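PDB 3G98: alanyl-tRNA synthetase from Aquifex aeolicus, which attaches alanine to its cognate tRNA, and whose C-Ala domain, the part in this crystal, brings editing and aminoacylation together on one tRNA. Local coordinates for residues A[39-44]-A[100-105]; A[23-28]-A[85-90]. All blocks are in the same frame, centred on the assembly; numbering follows the deposited sequence.

Contact 1 of 2, residues A[39-44]-A[100-105]; sequences VVFIAS and EAVKLL
The phenyl ring of F41 reaches from strand 39-44 to helix 100-105 and overlaps A101, V102 and L105. All three are apolar, as suits a buried sheet-helix interface, and no hydrogen bond joins the two segments. With CG anti to the backbone N (chi1 175°), the ring extends out from the strand to the helix. There the methyl of A101 lies at the ring edge, near its plane, 3.9 Å from F41 CZ to A101 CB. Such a small residue lets the helix backbone come near the end of the ring. One turn on, L105 CD2 fits against the base of the phenylalanine, 3.4 Å from F41 CB, and goes on to touch CG and CD2. The two side chains slide past each other in opposite directions. V102 lends one branch: CG2, placed beside its own backbone N, meets F41 CE2 at 3.9 Å at a slant. The segments run nearly antiparallel, 168° between N-to-C directions, with their axes 10.4 Å apart at closest approach, a gap filled mainly by the F41 ring, whose edge also faces the backbone N of V102. F41 also touches F52 and I54 of strand 49-56, V73 of helix 66-76 and the ring of F98, while V102 packs on Y13 and L105 on L11, both of strand 9-17. This is the helix-on-sheet core of a layered alpha and beta fold: strand 38-46 runs between strands 9-17 and 49-56 of a mixed sheet, with helices 98-110 and 66-76 on this face and helix 21-31 meeting V40 and I42 on the other.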
ATOM      1  N   VAL A  39       3.072  -6.171   5.460  1.00 18.97           N
ATOM      2  CA  VAL A  39       3.029  -4.949   4.675  1.00 22.85           C
ATOM      3  C   VAL A  39       1.783  -5.068   3.802  1.00 24.39           C
ATOM      4  O   VAL A  39       1.606  -6.054   3.092  1.00 22.82           O
ATOM      5  CB  VAL A  39       4.286  -4.778   3.767  1.00 23.24           C
ATOM      6  CG1 VAL A  39       4.205  -3.465   2.981  1.00 22.73           C
ATOM      7  CG2 VAL A  39       5.580  -4.827   4.589  1.00 23.75           C
ATOM      8  N   VAL A  40       0.908  -4.075   3.866  1.00 18.02           N
ATOM      9  CA  VAL A  40      -0.352  -4.131   3.127  1.00 15.66           C
ATOM     10  C   VAL A  40      -0.383  -2.992   2.128  1.00 23.91           C
ATOM     11  O   VAL A  40      -0.211  -1.827   2.501  1.00 23.65           O
ATOM     12  CB  VAL A  40      -1.553  -3.993   4.082  1.00 16.88           C
ATOM     13  CG1 VAL A  40      -2.871  -4.054   3.316  1.00 23.07           C
ATOM     14  CG2 VAL A  40      -1.484  -5.048   5.183  1.00 17.52           C
ATOM     15  N   PHE A  41      -0.576  -3.321   0.854  1.00 18.72           N
ATOM     16  CA  PHE A  41      -0.701  -2.294  -0.175  1.00 16.93           C
ATOM     17  C   PHE A  41      -1.980  -2.547  -0.938  1.00 19.70           C
ATOM     18  O   PHE A  41      -2.045  -3.425  -1.795  1.00 21.92           O
ATOM     19  CB  PHE A  41       0.530  -2.311  -1.094  1.00 20.22           C
ATOM     20  CG  PHE A  41       0.454  -1.365  -2.271  1.00 20.39           C
ATOM     21  CD1 PHE A  41      -0.073  -0.080  -2.139  1.00 21.89           C
ATOM     22  CD2 PHE A  41       0.946  -1.758  -3.511  1.00 24.09           C
ATOM     23  CE1 PHE A  41      -0.119   0.789  -3.235  1.00 25.29           C
ATOM     24  CE2 PHE A  41       0.913  -0.895  -4.596  1.00 27.26           C
ATOM     25  CZ  PHE A  41       0.369   0.379  -4.457  1.00 23.04           C
ATOM     26  N   ILE A  42      -3.023  -1.800  -0.604  1.00 17.50           N
ATOM     27  CA  ILE A  42      -4.294  -2.016  -1.280  1.00 17.79           C
ATOM     28  C   ILE A  42      -4.775  -0.723  -1.900  1.00 20.84           C
ATOM     29  O   ILE A  42      -4.398   0.372  -1.477  1.00 23.06           O
ATOM     30  CB  ILE A  42      -5.381  -2.628  -0.365  1.00 18.12           C
ATOM     31  CG1 ILE A  42      -5.663  -1.717   0.833  1.00 22.36           C
ATOM     32  CG2 ILE A  42      -4.976  -4.039   0.075  1.00 21.66           C
ATOM     33  CD1 ILE A  42      -6.779  -2.229   1.749  1.00 23.36           C
ATOM     34  N   ALA A  43      -5.605  -0.863  -2.917  1.00 21.51           N
ATOM     35  CA  ALA A  43      -6.043   0.287  -3.677  1.00 24.82           C
ATOM     36  C   ALA A  43      -7.500   0.105  -4.063  1.00 24.96           C
ATOM     37  O   ALA A  43      -8.027  -1.017  -4.050  1.00 23.51           O
ATOM     38  CB  ALA A  43      -5.185   0.448  -4.910  1.00 21.12           C
ATOM     39  N   SER A  44      -8.144   1.219  -4.402  1.00 19.61           N
ATOM     40  CA  SER A  44      -9.520   1.191  -4.880  1.00 17.62           C
ATOM     41  C   SER A  44      -9.614   2.023  -6.138  1.00 19.39           C
ATOM     42  O   SER A  44      -9.247   3.203  -6.141  1.00 22.60           O
ATOM     43  CB  SER A  44     -10.465   1.760  -3.837  1.00 26.19           C
ATOM     44  OG  SER A  44     -11.787   1.854  -4.355  1.00 26.86           O
ATOM     45  N   GLU A 100       2.357  -2.139 -11.852  1.00 21.55           N
ATOM     46  CA  GLU A 100       3.689  -1.545 -11.872  1.00 23.01           C
ATOM     47  C   GLU A 100       4.070  -0.995 -10.485  1.00 25.77           C
ATOM     48  O   GLU A 100       5.230  -1.087 -10.056  1.00 18.21           O
ATOM     49  CB  GLU A 100       3.761  -0.452 -12.937  1.00 22.95           C
ATOM     50  CG  GLU A 100       3.765  -0.967 -14.386  1.00 27.45           C
ATOM     51  CD  GLU A 100       2.437  -1.570 -14.863  1.00 36.85           C
ATOM     52  OE1 GLU A 100       1.362  -1.275 -14.291  1.00 31.85           O
ATOM     53  OE2 GLU A 100       2.474  -2.356 -15.834  1.00 44.17           O
ATOM     54  N   ALA A 101       3.095  -0.433  -9.781  1.00 24.57           N
ATOM     55  CA  ALA A 101       3.323   0.036  -8.408  1.00 24.43           C
ATOM     56  C   ALA A 101       3.664  -1.135  -7.481  1.00 23.26           C
ATOM     57  O   ALA A 101       4.523  -1.009  -6.595  1.00 20.42           O
ATOM     58  CB  ALA A 101       2.098   0.798  -7.885  1.00 20.78           C
ATOM     59  N   VAL A 102       2.989  -2.269  -7.685  1.00 20.71           N
ATOM     60  CA  VAL A 102       3.244  -3.466  -6.874  1.00 23.02           C
ATOM     61  C   VAL A 102       4.655  -3.983  -7.126  1.00 20.64           C
ATOM     62  O   VAL A 102       5.382  -4.321  -6.181  1.00 20.73           O
ATOM     63  CB  VAL A 102       2.221  -4.595  -7.146  1.00 29.67           C
ATOM     64  CG1 VAL A 102       2.680  -5.904  -6.483  1.00 30.14           C
ATOM     65  CG2 VAL A 102       0.840  -4.193  -6.641  1.00 21.72           C
ATOM     66  N   LYS A 103       5.044  -4.031  -8.396  1.00 18.37           N
ATOM     67  CA  LYS A 103       6.399  -4.455  -8.747  1.00 22.37           C
ATOM     68  C   LYS A 103       7.449  -3.590  -8.044  1.00 20.97           C
ATOM     69  O   LYS A 103       8.398  -4.117  -7.448  1.00 21.63           O
ATOM     70  CB  LYS A 103       6.584  -4.427 -10.267  1.00 28.26           C
ATOM     71  CG  LYS A 103       7.884  -5.036 -10.767  1.00 34.86           C
ATOM     72  CD  LYS A 103       7.915  -5.065 -12.298  1.00 40.42           C
ATOM     73  CE  LYS A 103       8.176  -3.669 -12.870  1.00 64.24           C
ATOM     74  NZ  LYS A 103       7.987  -3.585 -14.347  1.00 59.94           N
ATOM     75  N   LEU A 104       7.267  -2.270  -8.099  1.00 22.24           N
ATOM     76  CA  LEU A 104       8.155  -1.329  -7.411  1.00 23.33           C
ATOM     77  C   LEU A 104       8.210  -1.580  -5.903  1.00 27.35           C
ATOM     78  O   LEU A 104       9.283  -1.574  -5.312  1.00 20.88           O
ATOM     79  CB  LEU A 104       7.734   0.128  -7.678  1.00 20.61           C
ATOM     80  CG  LEU A 104       8.552   1.219  -6.957  1.00 27.36           C
ATOM     81  CD1 LEU A 104      10.033   1.104  -7.285  1.00 28.58           C
ATOM     82  CD2 LEU A 104       8.060   2.612  -7.305  1.00 28.59           C
ATOM     83  N   LEU A 105       7.054  -1.781  -5.278  1.00 21.60           N
ATOM     84  CA  LEU A 105       7.011  -2.041  -3.837  1.00 24.20           C
ATOM     85  C   LEU A 105       7.780  -3.304  -3.483  1.00 21.37           C
ATOM     86  O   LEU A 105       8.510  -3.341  -2.483  1.00 24.26           O
ATOM     87  CB  LEU A 105       5.557  -2.138  -3.331  1.00 23.14           C
ATOM     88  CG  LEU A 105       5.380  -2.431  -1.839  1.00 28.21           C
ATOM     89  CD1 LEU A 105       6.124  -1.423  -0.980  1.00 24.32           C
ATOM     90  CD2 LEU A 105       3.890  -2.483  -1.472  1.00 25.59           C
TER

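Contact 2 of 2, residues A[23-28]-A[85-90]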
ATOM      1  N   GLU A  23     -12.927   3.355   4.047  1.00 21.82           N
ATOM      2  CA  GLU A  23     -13.128   1.916   4.190  1.00 24.56           C
ATOM      3  C   GLU A  23     -11.849   1.159   3.818  1.00 35.46           C
ATOM      4  O   GLU A  23     -11.444   0.202   4.486  1.00 19.05           O
ATOM      5  CB  GLU A  23     -14.290   1.459   3.299  1.00 19.35           C
ATOM      6  CG  GLU A  23     -15.664   1.921   3.787  1.00 31.89           C
ATOM      7  CD  GLU A  23     -16.789   1.582   2.814  1.00 51.67           C
ATOM      8  OE1 GLU A  23     -16.507   1.132   1.677  1.00 41.40           O
ATOM      9  OE2 GLU A  23     -17.962   1.777   3.192  1.00 51.19           O
ATOM     10  N   LEU A  24     -11.214   1.605   2.740  1.00 26.98           N
ATOM     11  CA  LEU A  24      -9.956   1.031   2.309  1.00 17.81           C
ATOM     12  C   LEU A  24      -8.903   1.155   3.406  1.00 20.28           C
ATOM     13  O   LEU A  24      -8.188   0.199   3.713  1.00 22.32           O
ATOM     14  CB  LEU A  24      -9.491   1.743   1.041  1.00 22.53           C
ATOM     15  CG  LEU A  24      -8.342   1.136   0.258  1.00 29.21           C
ATOM     16  CD1 LEU A  24      -8.805  -0.128  -0.424  1.00 21.63           C
ATOM     17  CD2 LEU A  24      -7.839   2.166  -0.759  1.00 26.09           C
ATOM     18  N   ARG A  25      -8.818   2.341   4.003  1.00 23.19           N
ATOM     19  CA  ARG A  25      -7.887   2.594   5.097  1.00 19.14           C
ATOM     20  C   ARG A  25      -8.160   1.673   6.279  1.00 20.83           C
ATOM     21  O   ARG A  25      -7.235   1.123   6.882  1.00 20.08           O
ATOM     22  CB  ARG A  25      -8.010   4.049   5.559  1.00 24.44           C
ATOM     23  CG  ARG A  25      -6.975   4.468   6.578  1.00 24.51           C
ATOM     24  CD  ARG A  25      -7.354   5.786   7.242  1.00 21.92           C
ATOM     25  NE  ARG A  25      -6.316   6.191   8.175  1.00 23.29           N
ATOM     26  CZ  ARG A  25      -5.247   6.901   7.827  1.00 35.97           C
ATOM     27  NH1 ARG A  25      -5.091   7.297   6.569  1.00 31.77           N
ATOM     28  NH2 ARG A  25      -4.340   7.218   8.739  1.00 29.26           N
ATOM     29  N   ASN A  26      -9.435   1.526   6.628  1.00 22.00           N
ATOM     30  CA  ASN A  26      -9.798   0.683   7.757  1.00 25.21           C
ATOM     31  C   ASN A  26      -9.434  -0.786   7.485  1.00 22.99           C
ATOM     32  O   ASN A  26      -8.967  -1.496   8.380  1.00 20.90           O
ATOM     33  CB  ASN A  26     -11.280   0.848   8.097  1.00 33.69           C
ATOM     34  CG  ASN A  26     -11.593   2.214   8.701  1.00 30.25           C
ATOM     35  OD1 ASN A  26     -12.746   2.647   8.705  1.00 37.42           O
ATOM     36  ND2 ASN A  26     -10.562   2.900   9.207  1.00 24.84           N
ATOM     37  N   LEU A  27      -9.618  -1.224   6.243  1.00 23.15           N
ATOM     38  CA  LEU A  27      -9.248  -2.584   5.851  1.00 23.03           C
ATOM     39  C   LEU A  27      -7.740  -2.817   5.961  1.00 23.46           C
ATOM     40  O   LEU A  27      -7.294  -3.847   6.488  1.00 23.00           O
ATOM     41  CB  LEU A  27      -9.741  -2.888   4.429  1.00 25.27           C
ATOM     42  CG  LEU A  27      -9.451  -4.274   3.834  1.00 25.44           C
ATOM     43  CD1 LEU A  27     -10.009  -5.392   4.713  1.00 27.21           C
ATOM     44  CD2 LEU A  27     -10.021  -4.385   2.430  1.00 27.36           C
ATOM     45  N   ALA A  28      -6.955  -1.858   5.467  1.00 21.80           N
ATOM     46  CA  ALA A  28      -5.506  -1.964   5.532  1.00 23.33           C
ATOM     47  C   ALA A  28      -5.050  -2.005   6.981  1.00 23.80           C
ATOM     48  O   ALA A  28      -4.172  -2.784   7.342  1.00 23.65           O
ATOM     49  CB  ALA A  28      -4.857  -0.806   4.807  1.00 17.93           C
ATOM     50  N   ALA A  85       4.488   6.509   9.797  1.00 29.59           N
ATOM     51  CA  ALA A  85       5.373   5.415   9.416  1.00 28.49           C
ATOM     52  C   ALA A  85       4.653   4.065   9.315  1.00 20.26           C
ATOM     53  O   ALA A  85       5.103   3.178   8.590  1.00 25.77           O
ATOM     54  CB  ALA A  85       6.568   5.324  10.379  1.00 36.53           C
ATOM     55  N   ASP A  86       3.547   3.904  10.040  1.00 20.55           N
ATOM     56  CA  ASP A  86       2.870   2.605  10.052  1.00 21.10           C
ATOM     57  C   ASP A  86       1.635   2.547   9.159  1.00 21.48           C
ATOM     58  O   ASP A  86       1.161   1.456   8.836  1.00 20.45           O
ATOM     59  CB  ASP A  86       2.520   2.168  11.478  1.00 20.86           C
ATOM     60  CG  ASP A  86       1.484   3.067  12.126  1.00 32.36           C
ATOM     61  OD1 ASP A  86       1.699   4.300  12.165  1.00 30.25           O
ATOM     62  OD2 ASP A  86       0.453   2.537  12.597  1.00 31.13           O
ATOM     63  N   LEU A  87       1.137   3.716   8.755  1.00 25.36           N
ATOM     64  CA  LEU A  87      -0.067   3.810   7.928  1.00 17.87           C
ATOM     65  C   LEU A  87      -0.129   5.135   7.155  1.00 23.43           C
ATOM     66  O   LEU A  87      -0.157   6.231   7.738  1.00 22.75           O
ATOM     67  CB  LEU A  87      -1.322   3.637   8.787  1.00 20.17           C
ATOM     68  CG  LEU A  87      -2.670   3.452   8.078  1.00 27.33           C
ATOM     69  CD1 LEU A  87      -2.702   2.147   7.284  1.00 23.04           C
ATOM     70  CD2 LEU A  87      -3.827   3.505   9.073  1.00 27.30           C
ATOM     71  N   ALA A  88      -0.175   5.022   5.835  1.00 20.64           N
ATOM     72  CA  ALA A  88      -0.194   6.204   4.961  1.00 18.68           C
ATOM     73  C   ALA A  88      -1.148   5.977   3.785  1.00 21.21           C
ATOM     74  O   ALA A  88      -1.471   4.841   3.458  1.00 21.25           O
ATOM     75  CB  ALA A  88       1.213   6.502   4.463  1.00 19.39           C
ATOM     76  N   GLN A  89      -1.597   7.060   3.150  1.00 19.48           N
ATOM     77  CA  GLN A  89      -2.644   6.969   2.135  1.00 20.10           C
ATOM     78  C   GLN A  89      -2.485   8.077   1.101  1.00 18.80           C
ATOM     79  O   GLN A  89      -1.917   9.133   1.395  1.00 19.15           O
ATOM     80  CB  GLN A  89      -4.024   7.045   2.817  1.00 25.56           C
ATOM     81  CG  GLN A  89      -5.244   7.044   1.896  1.00 33.48           C
ATOM     82  CD  GLN A  89      -6.536   6.723   2.655  1.00 40.52           C
ATOM     83  OE1 GLN A  89      -6.651   7.004   3.851  1.00 33.26           O
ATOM     84  NE2 GLN A  89      -7.501   6.118   1.965  1.00 35.83           N
ATOM     85  N   GLY A  90      -2.985   7.838  -0.107  1.00 22.06           N
ATOM     86  CA  GLY A  90      -2.902   8.845  -1.164  1.00 25.45           C
ATOM     87  C   GLY A  90      -3.909   8.620  -2.278  1.00 24.43           C
ATOM     88  O   GLY A  90      -4.633   7.613  -2.298  1.00 19.99           O
TER
HETATM   89  O   HOH W   1      -1.720   7.784   9.265  1.00 37.00           O
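Helix 23-28 and strand 87-90 run roughly antiparallel, 153° between their directions, and their axes come within 9.8 Å. R25 lies nearest Q89 and A28 nearest L87 in backbone register, with alpha carbons 7.4 Å apart in the first pair. R25 spans the gap with an extended chain from CG to NE, which carries its guanidinium out alongside the strand. There R25 NH1 donates to Q89 OE1 (3.1 Å, 155° at the hydrogen); the oxygen lies in the guanidinium plane, while the donor is tilted 18° from the carbonyl plane. One face of the guanidinium rests on L87, whose CD2 approaches R25 NH2 to 3.8 Å. A water 2.7 Å from L87 O donates to that carbonyl and accepts a weak bond from R25 NH2. Deeper in, the small A28 brings its CB to 4.4 Å from L87 CD1, an apolar contact beside V53 of strand 49-56. A methionine in place of R25 would probably leave Q89 OE1 without this donor and the water without its link to the helix. A long arginine suits this partly exposed margin, since its flat, charged end can lie over leucine and still offer N-H groups at its edge. Glutamine, accepting from R25 through OE1 and donating through NE2 to P21 O and N51 OD1, links strand 87-92 to helix 21-31 and to the neighbouring strand 49-56, by polar bonds that complement the apolar contact beneath.

Contacts 1 and 2 load one sheet from its two faces: helix 98-110 packs on the face bearing F41, helix 21-31 on the other. Their centres lie about 12 Å apart, yet they touch through strand 38-46, where I42 CD1 comes within 3.4 Å of L24 O. Residues alternating along 39-44 therefore serve both helices, F41 in contact 1 and I42 beside contact 2. The connections interlock as well, since helix 21-31 leads into strand 38-46 and strand 87-92 into helix 98-110. Contact 1 is wholly buried and apolar, whereas contact 2 is partly exposed and adds polar bonds. Both lie within the DHHA1 family region, each joining segments more than 50 residues apart in the chain.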